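Local coordinates for cytoplasmic export protein 1 (Saccharomyces cerevisiae, PDB 3VWA) that takes part in nuclear tRNA export, binding tRNA and probably passing aminoacylated tRNAs from export receptors at the nuclear pore to the translation machinery, at residues A[92-97]-A[196-201]; A[320-325]-A[358-363]; A[448-453]-A[458-463]. All coordinates share one frame; numbering follows the deposited sequence.

The three contacts follow one another along the chain, each closing before the next opens. Contact 1 lies in the kinase-like domain, where the residues after strand 92-93 meet the end of helix 186-198. Contact 2 joins helices 321-335 and 355-368 in the helical part that follows; contact 3 folds the loop before helix 454-469 back onto that helix, between the two HEAT repeats. Centres of contacts 1 and 2 are about 37 Å apart and those of contacts 2 and 3 about 35 Å, whereas about 60 Å separates contacts 1 and 3. No two touch or share a helix; they sample separate places along an elongated chain, one in the kinase-like domain and two in the helical region.

Contact 1. Residues A[92-97]-A[196-201]; sequences VPFPWD and KSLMAP
Leu198 pushes its CD2 methyl against two aromatic rings. Trp96 CH2 lies 3.5 Å from Leu198 CD2, the two side chains crossing at about a right angle, and Phe94 CZ stands 3.7 Å from the same methyl. The rings also pack on each other: Phe94 CD2 sits 3.5 Å above the plane of the Trp96 indole, over its centre. Phe94 meets Trp144 edge-to-face as well. With CG of Trp96 anti to its carbonyl carbon (chi1 -68°), the six-membered half of the indole reaches the helix end. The setting is the kinase-like domain: 92-97 follows strand 85-89 of the larger sheet, a position consistent with the hinge of protein kinases, and Pro95 centres an inverse gamma turn, while 196-201 carries the end of helix 186-198. Among polar groups, Ser197 O lies near the indole plane at its edge, 3.8 Å from Trp96 CZ3, without a hydrogen bond. Trp96 NE1 gives its hydrogen bond to Lys133 O, and Ser197 OG pairs with Leu193 O. Putting an alanine at Trp96 would probably leave Leu198 CD2 with Phe94 alone of the two rings, take away the indole face beneath Phe94 CD2 and leave Lys133 O without its indole donor.

Contact 2. Residues A[320-325]-A[358-363]; sequences KLVPFL and RFLLLI
Leu360 is carried toward helix 321-335 by a first torsion that sets CG opposite its own backbone nitrogen (chi1 174°), while chi2 of 59° folds CD1 back and leaves CD2 anti to CA, the outermost methyl, directed at that helix. Leu325 CB, pointing toward the facing helix, receives this methyl. Leu360 CD2 thus does nearly all the touching. It rests 4.0 Å from Leu325 CB on one helical turn and 3.6 Å from Val322 O on the turn before, an apolar methyl laid against a backbone carbonyl oxygen with no hydrogen bond. Val322 CG1 completes the seat more loosely, 4.4 Å from Leu360 CD2. The backbones come nearest at the same place, with Val322 CA and Leu360 CA 7.2 Å apart. Helices 321-335 and 355-368, with 342-351 between them in sequence, pack side by side here in the helical region after the kinase-like domain and ahead of the first HEAT repeat. Helix 342-351 also packs against both: Leu325 and Leu361 touch its Ser349. Their own methyls stay farther apart, Leu325 CD1 being 4.6 Å from Leu361 CD2. On other sides of the two helices the chain turns to different neighbours. The ring of Phe324 is covered on one face by Lys320 CB, 3.5 Å above its plane and over its centre, and meets Leu259 and Met262 of helix 255-271, to which Lys320 NZ is tied by a salt bridge with Glu266. Leu362, on helix 355-368, packs instead on Leu396 and Gln399 of helix 394-407.

Contact 3. Residues A[448-453]-A[458-463]; sequences TILSTS and SNILAT
Just before Ile460, whose CD1 methyl meets Leu450, the carbonyl oxygen of Asn459 is gripped twice by Thr463. Thr463 OG1 gives it a 2.7 Å hydrogen bond, with Asn459 O seeing the hydroxyl at a C=O angle of 149° and tilted 31° from the carbonyl plane. Thr463 N reaches Asn459 O from the opposite face of that plane at 3.0 Å, the ordinary helical bond. Across the contact the meeting is apolar: Leu450 CD2 and Ile460 CD1 reach toward each other tip to tip, 3.6 Å apart. Ile460 is extended to its last carbon (chi2 170°), which sends CD1 out from the helix toward the loop. Thr452 OG1 is only a loose neighbour, 4.5 Å from Ile460 CD1. The loop 448-453 leads straight into helix 454-469, Ser453 taking the N-cap position with its OG bonded to Asn456 N, and Ser451 centres an inverse gamma turn. Leu421 of helix 413-427 touches both Leu450 and Ile460, so the methyl pair lies against this neighbouring helix in the solenoid; Ser451 N is bonded to Asn417 OD1 of the same helix. With no hydrogen bond joining the two segments and little surface buried, their direct side-chain contact is essentially one methyl pair, backed by chain continuity and by Leu421, while the hydrogen bonds run within the helix, at its cap and to the neighbouring helix.

Contact 1. Residues A[92-97]-A[196-201]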
ATOM      1  N   VAL A  92      13.159 -11.541  -0.068  1.00 30.79           N
ATOM      2  CA  VAL A  92      13.064 -11.086   1.318  1.00 31.45           C
ATOM      3  C   VAL A  92      13.068 -12.345   2.176  1.00 30.05           C
ATOM      4  O   VAL A  92      12.337 -13.302   1.899  1.00 28.37           O
ATOM      5  CB  VAL A  92      11.799 -10.204   1.557  1.00 34.45           C
ATOM      6  CG1 VAL A  92      11.609  -9.882   3.044  1.00 36.43           C
ATOM      7  CG2 VAL A  92      11.964  -8.877   0.822  1.00 33.60           C
ATOM      8  N   PRO A  93      13.960 -12.418   3.157  1.00 30.20           N
ATOM      9  CA  PRO A  93      13.877 -13.628   3.976  1.00 30.77           C
ATOM     10  C   PRO A  93      12.613 -13.625   4.854  1.00 27.28           C
ATOM     11  O   PRO A  93      12.209 -12.603   5.328  1.00 29.85           O
ATOM     12  CB  PRO A  93      15.139 -13.579   4.826  1.00 35.17           C
ATOM     13  CG  PRO A  93      15.526 -12.126   4.871  1.00 39.15           C
ATOM     14  CD  PRO A  93      14.971 -11.462   3.632  1.00 35.83           C
ATOM     15  N   PHE A  94      11.981 -14.762   5.002  1.00 27.62           N
ATOM     16  CA  PHE A  94      10.781 -14.869   5.762  1.00 29.88           C
ATOM     17  C   PHE A  94      10.956 -14.220   7.133  1.00 31.76           C
ATOM     18  O   PHE A  94      11.934 -14.486   7.816  1.00 31.46           O
ATOM     19  CB  PHE A  94      10.421 -16.336   5.875  1.00 28.22           C
ATOM     20  CG  PHE A  94       9.075 -16.561   6.431  1.00 32.01           C
ATOM     21  CD1 PHE A  94       8.005 -16.781   5.595  1.00 34.38           C
ATOM     22  CD2 PHE A  94       8.876 -16.578   7.816  1.00 31.31           C
ATOM     23  CE1 PHE A  94       6.740 -16.997   6.124  1.00 33.99           C
ATOM     24  CE2 PHE A  94       7.647 -16.817   8.326  1.00 30.79           C
ATOM     25  CZ  PHE A  94       6.566 -17.010   7.477  1.00 30.34           C
ATOM     26  N   PRO A  95      10.027 -13.331   7.512  1.00 34.70           N
ATOM     27  CA  PRO A  95      10.112 -12.603   8.808  1.00 36.41           C
ATOM     28  C   PRO A  95       9.617 -13.461   9.951  1.00 33.10           C
ATOM     29  O   PRO A  95       8.450 -13.382  10.371  1.00 33.99           O
ATOM     30  CB  PRO A  95       9.228 -11.374   8.588  1.00 34.20           C
ATOM     31  CG  PRO A  95       8.291 -11.763   7.500  1.00 37.40           C
ATOM     32  CD  PRO A  95       9.000 -12.768   6.630  1.00 34.83           C
ATOM     33  N   TRP A  96      10.495 -14.326  10.418  1.00 34.09           N
ATOM     34  CA  TRP A  96      10.139 -15.206  11.554  1.00 37.90           C
ATOM     35  C   TRP A  96       9.843 -14.400  12.773  1.00 36.90           C
ATOM     36  O   TRP A  96       8.935 -14.735  13.510  1.00 39.78           O
ATOM     37  CB  TRP A  96      11.221 -16.234  11.818  1.00 35.16           C
ATOM     38  CG  TRP A  96      11.323 -17.246  10.717  1.00 36.45           C
ATOM     39  CD1 TRP A  96      12.258 -17.290   9.680  1.00 40.36           C
ATOM     40  CD2 TRP A  96      10.443 -18.416  10.489  1.00 39.26           C
ATOM     41  NE1 TRP A  96      12.032 -18.388   8.861  1.00 40.43           N
ATOM     42  CE2 TRP A  96      10.952 -19.086   9.278  1.00 39.05           C
ATOM     43  CE3 TRP A  96       9.324 -18.944  11.137  1.00 34.14           C
ATOM     44  CZ2 TRP A  96      10.359 -20.219   8.771  1.00 36.69           C
ATOM     45  CZ3 TRP A  96       8.730 -20.083  10.608  1.00 38.99           C
ATOM     46  CH2 TRP A  96       9.234 -20.712   9.457  1.00 38.31           C
ATOM     47  N   ASP A  97      10.580 -13.303  12.970  1.00 40.97           N
ATOM     48  CA  ASP A  97      10.313 -12.351  14.073  1.00 45.20           C
ATOM     49  C   ASP A  97       8.925 -11.742  14.000  1.00 45.32           C
ATOM     50  O   ASP A  97       8.543 -10.971  14.888  1.00 47.30           O
ATOM     51  CB  ASP A  97      11.344 -11.207  14.109  1.00 44.71           C
ATOM     52  CG  ASP A  97      12.779 -11.709  14.120  1.00 53.58           C
ATOM     53  OD1 ASP A  97      13.693 -10.910  13.775  1.00 56.60           O
ATOM     54  OD2 ASP A  97      13.003 -12.898  14.468  1.00 49.15           O
ATOM     55  N   LYS A 196       5.512 -27.356  11.202  1.00 32.18           N
ATOM     56  CA  LYS A 196       5.285 -27.215  12.649  1.00 34.81           C
ATOM     57  C   LYS A 196       5.813 -25.888  13.132  1.00 36.34           C
ATOM     58  O   LYS A 196       5.190 -25.282  14.008  1.00 36.11           O
ATOM     59  CB  LYS A 196       5.908 -28.373  13.432  1.00 32.69           C
ATOM     60  CG  LYS A 196       5.046 -29.641  13.315  1.00 36.48           C
ATOM     61  CD  LYS A 196       5.447 -30.722  14.291  1.00 34.95           C
ATOM     62  CE  LYS A 196       6.673 -31.450  13.796  1.00 39.28           C
ATOM     63  NZ  LYS A 196       7.156 -32.505  14.724  1.00 39.48           N
ATOM     64  N   SER A 197       6.928 -25.419  12.554  1.00 33.87           N
ATOM     65  CA  SER A 197       7.474 -24.117  12.968  1.00 36.31           C
ATOM     66  C   SER A 197       6.590 -22.962  12.476  1.00 37.05           C
ATOM     67  O   SER A 197       6.517 -21.932  13.127  1.00 36.46           O
ATOM     68  CB  SER A 197       8.913 -23.893  12.482  1.00 34.87           C
ATOM     69  OG  SER A 197       9.682 -25.074  12.572  1.00 43.17           O
ATOM     70  N   LEU A 198       5.939 -23.143  11.328  1.00 36.10           N
ATOM     71  CA  LEU A 198       5.037 -22.132  10.774  1.00 33.95           C
ATOM     72  C   LEU A 198       3.753 -21.996  11.568  1.00 39.33           C
ATOM     73  O   LEU A 198       3.228 -20.890  11.703  1.00 32.95           O
ATOM     74  CB  LEU A 198       4.690 -22.464   9.313  1.00 34.14           C
ATOM     75  CG  LEU A 198       5.843 -22.111   8.348  1.00 36.38           C
ATOM     76  CD1 LEU A 198       5.787 -22.797   6.993  1.00 31.61           C
ATOM     77  CD2 LEU A 198       5.943 -20.595   8.166  1.00 39.16           C
HETATM   78  N   MSE A 199       3.260 -23.122  12.102  1.00 41.92           N
HETATM   79  CA  MSE A 199       1.915 -23.213  12.659  1.00 45.34           C
HETATM   80  C   MSE A 199       2.020 -23.900  13.994  1.00 58.73           C
HETATM   81  O   MSE A 199       2.229 -25.117  14.029  1.00 58.32           O
HETATM   82  CB  MSE A 199       1.147 -24.170  11.742  1.00 47.45           C
HETATM   83  CG  MSE A 199      -0.210 -23.708  11.233  1.00 42.39           C
HETATM   84 SE   MSE A 199      -0.574 -24.524   9.448  1.00 61.45          SE
HETATM   85  CE  MSE A 199      -1.675 -23.026   8.841  1.00 50.30           C
ATOM     86  N   ALA A 200       1.899 -23.148  15.098  1.00 59.10           N
ATOM     87  CA  ALA A 200       1.856 -23.730  16.466  1.00 64.12           C
ATOM     88  C   ALA A 200       0.692 -24.753  16.662  1.00 69.68           C
ATOM     89  O   ALA A 200      -0.382 -24.590  16.062  1.00 73.86           O
ATOM     90  CB  ALA A 200       1.803 -22.616  17.520  1.00 65.47           C
ATOM     91  N   PRO A 201       0.901 -25.813  17.486  1.00 73.35           N
ATOM     92  CA  PRO A 201      -0.083 -26.924  17.632  1.00 74.39           C
ATOM     93  C   PRO A 201      -1.546 -26.545  17.923  1.00 71.93           C
ATOM     94  O   PRO A 201      -2.438 -27.360  17.665  1.00 72.40           O
ATOM     95  CB  PRO A 201       0.497 -27.763  18.780  1.00 73.92           C
ATOM     96  CG  PRO A 201       1.973 -27.536  18.679  1.00 73.17           C
ATOM     97  CD  PRO A 201       2.133 -26.091  18.260  1.00 75.39           C
TER

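Contact 2. Residues A[320-325]-A[358-363]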
ATOM      1  N   LYS A 320     -18.299  -1.592 -12.341  1.00 27.70           N
ATOM      2  CA  LYS A 320     -17.220  -2.030 -11.474  1.00 29.96           C
ATOM      3  C   LYS A 320     -16.190  -0.914 -11.184  1.00 28.27           C
ATOM      4  O   LYS A 320     -15.277  -1.112 -10.390  1.00 25.73           O
ATOM      5  CB  LYS A 320     -16.527  -3.290 -12.036  1.00 28.66           C
ATOM      6  CG  LYS A 320     -17.431  -4.488 -12.139  1.00 28.24           C
ATOM      7  CD  LYS A 320     -17.983  -4.871 -10.767  1.00 30.90           C
ATOM      8  CE  LYS A 320     -18.387  -6.337 -10.744  1.00 31.58           C
ATOM      9  NZ  LYS A 320     -19.061  -6.645  -9.439  1.00 33.61           N
ATOM     10  N   LEU A 321     -16.343   0.245 -11.828  1.00 29.45           N
ATOM     11  CA  LEU A 321     -15.387   1.354 -11.634  1.00 29.92           C
ATOM     12  C   LEU A 321     -15.239   1.804 -10.188  1.00 27.30           C
ATOM     13  O   LEU A 321     -14.151   1.835  -9.668  1.00 29.68           O
ATOM     14  CB  LEU A 321     -15.768   2.543 -12.489  1.00 32.42           C
ATOM     15  CG  LEU A 321     -15.603   2.268 -13.983  1.00 32.55           C
ATOM     16  CD1 LEU A 321     -16.405   3.340 -14.721  1.00 33.72           C
ATOM     17  CD2 LEU A 321     -14.138   2.298 -14.346  1.00 35.10           C
ATOM     18  N   VAL A 322     -16.343   2.165  -9.564  1.00 29.22           N
ATOM     19  CA  VAL A 322     -16.397   2.532  -8.139  1.00 28.74           C
ATOM     20  C   VAL A 322     -15.906   1.412  -7.217  1.00 27.54           C
ATOM     21  O   VAL A 322     -15.032   1.641  -6.403  1.00 27.97           O
ATOM     22  CB  VAL A 322     -17.808   3.096  -7.770  1.00 29.34           C
ATOM     23  CG1 VAL A 322     -17.970   3.378  -6.277  1.00 29.71           C
ATOM     24  CG2 VAL A 322     -18.044   4.375  -8.540  1.00 27.80           C
ATOM     25  N   PRO A 323     -16.432   0.175  -7.350  1.00 28.23           N
ATOM     26  CA  PRO A 323     -15.943  -0.824  -6.363  1.00 27.58           C
ATOM     27  C   PRO A 323     -14.465  -1.165  -6.477  1.00 25.28           C
ATOM     28  O   PRO A 323     -13.797  -1.215  -5.461  1.00 24.78           O
ATOM     29  CB  PRO A 323     -16.814  -2.067  -6.592  1.00 28.88           C
ATOM     30  CG  PRO A 323     -17.884  -1.645  -7.553  1.00 32.21           C
ATOM     31  CD  PRO A 323     -17.496  -0.342  -8.216  1.00 28.71           C
ATOM     32  N   PHE A 324     -13.952  -1.376  -7.701  1.00 24.50           N
ATOM     33  CA  PHE A 324     -12.564  -1.720  -7.905  1.00 24.24           C
ATOM     34  C   PHE A 324     -11.659  -0.566  -7.462  1.00 24.27           C
ATOM     35  O   PHE A 324     -10.626  -0.791  -6.857  1.00 25.03           O
ATOM     36  CB  PHE A 324     -12.226  -2.034  -9.409  1.00 22.72           C
ATOM     37  CG  PHE A 324     -12.862  -3.312  -9.961  1.00 22.81           C
ATOM     38  CD1 PHE A 324     -13.732  -4.100  -9.199  1.00 20.89           C
ATOM     39  CD2 PHE A 324     -12.620  -3.690 -11.298  1.00 22.11           C
ATOM     40  CE1 PHE A 324     -14.310  -5.289  -9.709  1.00 20.35           C
ATOM     41  CE2 PHE A 324     -13.188  -4.847 -11.827  1.00 21.76           C
ATOM     42  CZ  PHE A 324     -14.054  -5.642 -11.045  1.00 22.12           C
ATOM     43  N   LEU A 325     -12.029   0.661  -7.786  1.00 23.06           N
ATOM     44  CA  LEU A 325     -11.142   1.813  -7.471  1.00 21.62           C
ATOM     45  C   LEU A 325     -11.132   1.960  -5.951  1.00 22.78           C
ATOM     46  O   LEU A 325     -10.111   2.386  -5.356  1.00 25.46           O
ATOM     47  CB  LEU A 325     -11.720   3.066  -8.083  1.00 22.40           C
ATOM     48  CG  LEU A 325     -10.986   4.045  -8.982  1.00 28.10           C
ATOM     49  CD1 LEU A 325     -11.801   5.330  -9.090  1.00 30.50           C
ATOM     50  CD2 LEU A 325      -9.561   4.382  -8.537  1.00 27.68           C
ATOM     51  N   ARG A 358     -16.360  10.360  -8.580  1.00 29.57           N
ATOM     52  CA  ARG A 358     -15.914  11.614  -8.026  1.00 30.81           C
ATOM     53  C   ARG A 358     -16.204  11.686  -6.499  1.00 29.34           C
ATOM     54  O   ARG A 358     -15.335  12.098  -5.747  1.00 27.33           O
ATOM     55  CB  ARG A 358     -16.567  12.786  -8.767  1.00 27.24           C
ATOM     56  CG  ARG A 358     -16.209  14.139  -8.159  1.00 31.00           C
ATOM     57  CD  ARG A 358     -14.721  14.453  -8.292  1.00 30.17           C
ATOM     58  NE  ARG A 358     -14.323  14.652  -9.695  1.00 30.30           N
ATOM     59  CZ  ARG A 358     -14.498  15.777 -10.409  1.00 34.78           C
ATOM     60  NH1 ARG A 358     -14.039  15.852 -11.677  1.00 32.18           N
ATOM     61  NH2 ARG A 358     -15.092  16.841  -9.851  1.00 28.62           N
ATOM     62  N   PHE A 359     -17.379  11.255  -6.035  1.00 28.31           N
ATOM     63  CA  PHE A 359     -17.576  11.172  -4.560  1.00 29.69           C
ATOM     64  C   PHE A 359     -16.462  10.289  -3.919  1.00 29.68           C
ATOM     65  O   PHE A 359     -15.914  10.576  -2.837  1.00 25.40           O
ATOM     66  CB  PHE A 359     -18.934  10.541  -4.239  1.00 30.42           C
ATOM     67  CG  PHE A 359     -20.128  11.483  -4.361  1.00 32.45           C
ATOM     68  CD1 PHE A 359     -20.255  12.614  -3.533  1.00 32.37           C
ATOM     69  CD2 PHE A 359     -21.170  11.199  -5.269  1.00 29.19           C
ATOM     70  CE1 PHE A 359     -21.386  13.442  -3.630  1.00 30.45           C
ATOM     71  CE2 PHE A 359     -22.274  12.044  -5.384  1.00 28.91           C
ATOM     72  CZ  PHE A 359     -22.387  13.155  -4.552  1.00 29.48           C
ATOM     73  N   LEU A 360     -16.132   9.177  -4.590  1.00 25.52           N
ATOM     74  CA  LEU A 360     -15.137   8.290  -4.003  1.00 26.31           C
ATOM     75  C   LEU A 360     -13.765   9.005  -3.902  1.00 27.81           C
ATOM     76  O   LEU A 360     -13.067   8.864  -2.865  1.00 22.96           O
ATOM     77  CB  LEU A 360     -15.027   6.984  -4.784  1.00 23.79           C
ATOM     78  CG  LEU A 360     -13.918   6.050  -4.352  1.00 26.14           C
ATOM     79  CD1 LEU A 360     -13.932   5.545  -2.876  1.00 21.75           C
ATOM     80  CD2 LEU A 360     -13.927   4.912  -5.349  1.00 24.07           C
ATOM     81  N   LEU A 361     -13.405   9.745  -4.970  1.00 22.94           N
ATOM     82  CA  LEU A 361     -12.128  10.420  -5.059  1.00 26.38           C
ATOM     83  C   LEU A 361     -12.055  11.572  -4.052  1.00 26.03           C
ATOM     84  O   LEU A 361     -11.005  11.855  -3.473  1.00 27.22           O
ATOM     85  CB  LEU A 361     -11.963  11.042  -6.463  1.00 26.48           C
ATOM     86  CG  LEU A 361     -11.758  10.111  -7.655  1.00 27.25           C
ATOM     87  CD1 LEU A 361     -11.899  10.872  -8.975  1.00 24.28           C
ATOM     88  CD2 LEU A 361     -10.394   9.439  -7.535  1.00 23.41           C
ATOM     89  N   LEU A 362     -13.181  12.255  -3.861  1.00 26.42           N
ATOM     90  CA  LEU A 362     -13.192  13.336  -2.911  1.00 28.08           C
ATOM     91  C   LEU A 362     -12.852  12.809  -1.525  1.00 28.22           C
ATOM     92  O   LEU A 362     -12.068  13.440  -0.844  1.00 30.49           O
ATOM     93  CB  LEU A 362     -14.527  14.114  -2.935  1.00 24.12           C
ATOM     94  CG  LEU A 362     -14.872  14.922  -4.163  1.00 24.87           C
ATOM     95  CD1 LEU A 362     -16.282  15.472  -4.004  1.00 25.28           C
ATOM     96  CD2 LEU A 362     -13.937  16.076  -4.491  1.00 23.87           C
ATOM     97  N   ILE A 363     -13.431  11.665  -1.145  1.00 28.09           N
ATOM     98  CA  ILE A 363     -13.083  10.948   0.101  1.00 30.58           C
ATOM     99  C   ILE A 363     -11.609  10.627   0.280  1.00 30.76           C
ATOM    100  O   ILE A 363     -11.131  10.706   1.399  1.00 28.74           O
ATOM    101  CB  ILE A 363     -13.911   9.645   0.298  1.00 29.58           C
ATOM    102  CG1 ILE A 363     -15.352  10.004   0.618  1.00 29.90           C
ATOM    103  CG2 ILE A 363     -13.383   8.783   1.425  1.00 29.20           C
ATOM    104  CD1 ILE A 363     -16.388   9.048   0.059  1.00 31.88           C
TER

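Contact 3. Residues A[448-453]-A[458-463]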
ATOM      1  N   THR A 448      -6.834  33.607   5.413  1.00 27.54           N
ATOM      2  CA  THR A 448      -5.490  33.874   5.854  1.00 31.31           C
ATOM      3  C   THR A 448      -4.428  33.148   5.042  1.00 36.85           C
ATOM      4  O   THR A 448      -3.237  33.387   5.303  1.00 30.52           O
ATOM      5  CB  THR A 448      -5.270  33.404   7.320  1.00 28.40           C
ATOM      6  OG1 THR A 448      -5.797  32.105   7.473  1.00 30.24           O
ATOM      7  CG2 THR A 448      -6.000  34.304   8.298  1.00 28.01           C
ATOM      8  N   ILE A 449      -4.810  32.251   4.115  1.00 31.90           N
ATOM      9  CA  ILE A 449      -3.760  31.665   3.223  1.00 35.70           C
ATOM     10  C   ILE A 449      -3.679  32.270   1.819  1.00 37.54           C
ATOM     11  O   ILE A 449      -2.860  31.850   1.016  1.00 35.92           O
ATOM     12  CB  ILE A 449      -3.780  30.116   3.080  1.00 33.67           C
ATOM     13  CG1 ILE A 449      -4.999  29.691   2.281  1.00 30.60           C
ATOM     14  CG2 ILE A 449      -3.579  29.452   4.444  1.00 38.27           C
ATOM     15  CD1 ILE A 449      -5.428  28.291   2.594  1.00 38.27           C
ATOM     16  N   LEU A 450      -4.520  33.251   1.542  1.00 41.41           N
ATOM     17  CA  LEU A 450      -4.377  34.033   0.338  1.00 44.01           C
ATOM     18  C   LEU A 450      -3.056  34.812   0.388  1.00 49.14           C
ATOM     19  O   LEU A 450      -2.583  35.234   1.454  1.00 44.35           O
ATOM     20  CB  LEU A 450      -5.578  34.982   0.175  1.00 47.18           C
ATOM     21  CG  LEU A 450      -6.876  34.380  -0.389  1.00 49.21           C
ATOM     22  CD1 LEU A 450      -7.059  32.893  -0.130  1.00 47.87           C
ATOM     23  CD2 LEU A 450      -8.074  35.115   0.171  1.00 52.60           C
ATOM     24  N   SER A 451      -2.411  34.961  -0.754  1.00 45.13           N
ATOM     25  CA  SER A 451      -1.291  35.894  -0.772  1.00 51.70           C
ATOM     26  C   SER A 451      -1.814  37.314  -1.143  1.00 49.54           C
ATOM     27  O   SER A 451      -1.681  37.776  -2.267  1.00 56.13           O
ATOM     28  CB  SER A 451      -0.136  35.382  -1.658  1.00 53.38           C
ATOM     29  OG  SER A 451      -0.325  35.717  -3.026  1.00 57.35           O
ATOM     30  N   THR A 452      -2.503  37.958  -0.211  1.00 43.59           N
ATOM     31  CA  THR A 452      -2.743  39.399  -0.321  1.00 45.43           C
ATOM     32  C   THR A 452      -2.492  40.059   1.015  1.00 39.79           C
ATOM     33  O   THR A 452      -2.154  39.406   2.000  1.00 39.19           O
ATOM     34  CB  THR A 452      -4.192  39.788  -0.703  1.00 43.95           C
ATOM     35  OG1 THR A 452      -5.123  38.777  -0.241  1.00 46.40           O
ATOM     36  CG2 THR A 452      -4.276  40.102  -2.200  1.00 44.63           C
ATOM     37  N   SER A 453      -2.759  41.350   1.038  1.00 36.08           N
ATOM     38  CA  SER A 453      -2.492  42.167   2.177  1.00 35.30           C
ATOM     39  C   SER A 453      -3.540  41.884   3.241  1.00 37.41           C
ATOM     40  O   SER A 453      -4.618  41.334   2.974  1.00 34.07           O
ATOM     41  CB  SER A 453      -2.555  43.613   1.752  1.00 34.11           C
ATOM     42  OG  SER A 453      -3.848  43.931   1.285  1.00 36.85           O
ATOM     43  N   SER A 458      -9.178  41.603   4.871  1.00 25.01           N
ATOM     44  CA  SER A 458     -10.309  42.312   5.524  1.00 27.61           C
ATOM     45  C   SER A 458     -11.456  42.621   4.592  1.00 26.28           C
ATOM     46  O   SER A 458     -12.622  42.399   4.947  1.00 24.66           O
ATOM     47  CB  SER A 458      -9.852  43.602   6.218  1.00 25.88           C
ATOM     48  OG  SER A 458      -9.149  43.271   7.406  1.00 24.71           O
ATOM     49  N   ASN A 459     -11.151  43.147   3.410  1.00 27.18           N
ATOM     50  CA  ASN A 459     -12.218  43.408   2.398  1.00 27.90           C
ATOM     51  C   ASN A 459     -12.924  42.146   1.934  1.00 25.45           C
ATOM     52  O   ASN A 459     -14.108  42.122   1.809  1.00 26.98           O
ATOM     53  CB  ASN A 459     -11.639  44.112   1.155  1.00 34.07           C
ATOM     54  CG  ASN A 459     -11.194  45.509   1.458  1.00 38.15           C
ATOM     55  OD1 ASN A 459     -11.580  46.068   2.495  1.00 45.80           O
ATOM     56  ND2 ASN A 459     -10.392  46.106   0.558  1.00 39.83           N
ATOM     57  N   ILE A 460     -12.162  41.103   1.685  1.00 25.53           N
ATOM     58  CA  ILE A 460     -12.716  39.793   1.417  1.00 28.32           C
ATOM     59  C   ILE A 460     -13.658  39.269   2.496  1.00 27.84           C
ATOM     60  O   ILE A 460     -14.762  38.785   2.207  1.00 23.58           O
ATOM     61  CB  ILE A 460     -11.564  38.810   1.192  1.00 29.14           C
ATOM     62  CG1 ILE A 460     -10.887  39.145  -0.148  1.00 26.09           C
ATOM     63  CG2 ILE A 460     -12.058  37.363   1.306  1.00 25.17           C
ATOM     64  CD1 ILE A 460      -9.597  38.374  -0.331  1.00 28.80           C
ATOM     65  N   LEU A 461     -13.238  39.378   3.744  1.00 26.40           N
ATOM     66  CA  LEU A 461     -14.096  38.887   4.807  1.00 25.62           C
ATOM     67  C   LEU A 461     -15.352  39.741   4.963  1.00 26.06           C
ATOM     68  O   LEU A 461     -16.492  39.191   5.050  1.00 25.33           O
ATOM     69  CB  LEU A 461     -13.321  38.797   6.142  1.00 21.33           C
ATOM     70  CG  LEU A 461     -12.251  37.684   6.160  1.00 20.67           C
ATOM     71  CD1 LEU A 461     -11.270  37.801   7.329  1.00 16.07           C
ATOM     72  CD2 LEU A 461     -12.865  36.275   6.018  1.00 19.66           C
ATOM     73  N   ALA A 462     -15.165  41.070   5.012  1.00 26.91           N
ATOM     74  CA  ALA A 462     -16.326  41.975   5.238  1.00 27.26           C
ATOM     75  C   ALA A 462     -17.354  41.760   4.173  1.00 27.31           C
ATOM     76  O   ALA A 462     -18.553  41.697   4.477  1.00 24.78           O
ATOM     77  CB  ALA A 462     -15.949  43.453   5.320  1.00 24.29           C
ATOM     78  N   THR A 463     -16.893  41.657   2.919  1.00 28.42           N
ATOM     79  CA  THR A 463     -17.817  41.462   1.785  1.00 25.48           C
ATOM     80  C   THR A 463     -18.581  40.109   1.861  1.00 24.21           C
ATOM     81  O   THR A 463     -19.779  40.027   1.583  1.00 24.58           O
ATOM     82  CB  THR A 463     -17.077  41.496   0.423  1.00 27.23           C
ATOM     83  OG1 THR A 463     -16.252  42.669   0.315  1.00 29.26           O
ATOM     84  CG2 THR A 463     -18.085  41.444  -0.741  1.00 26.91           C
TER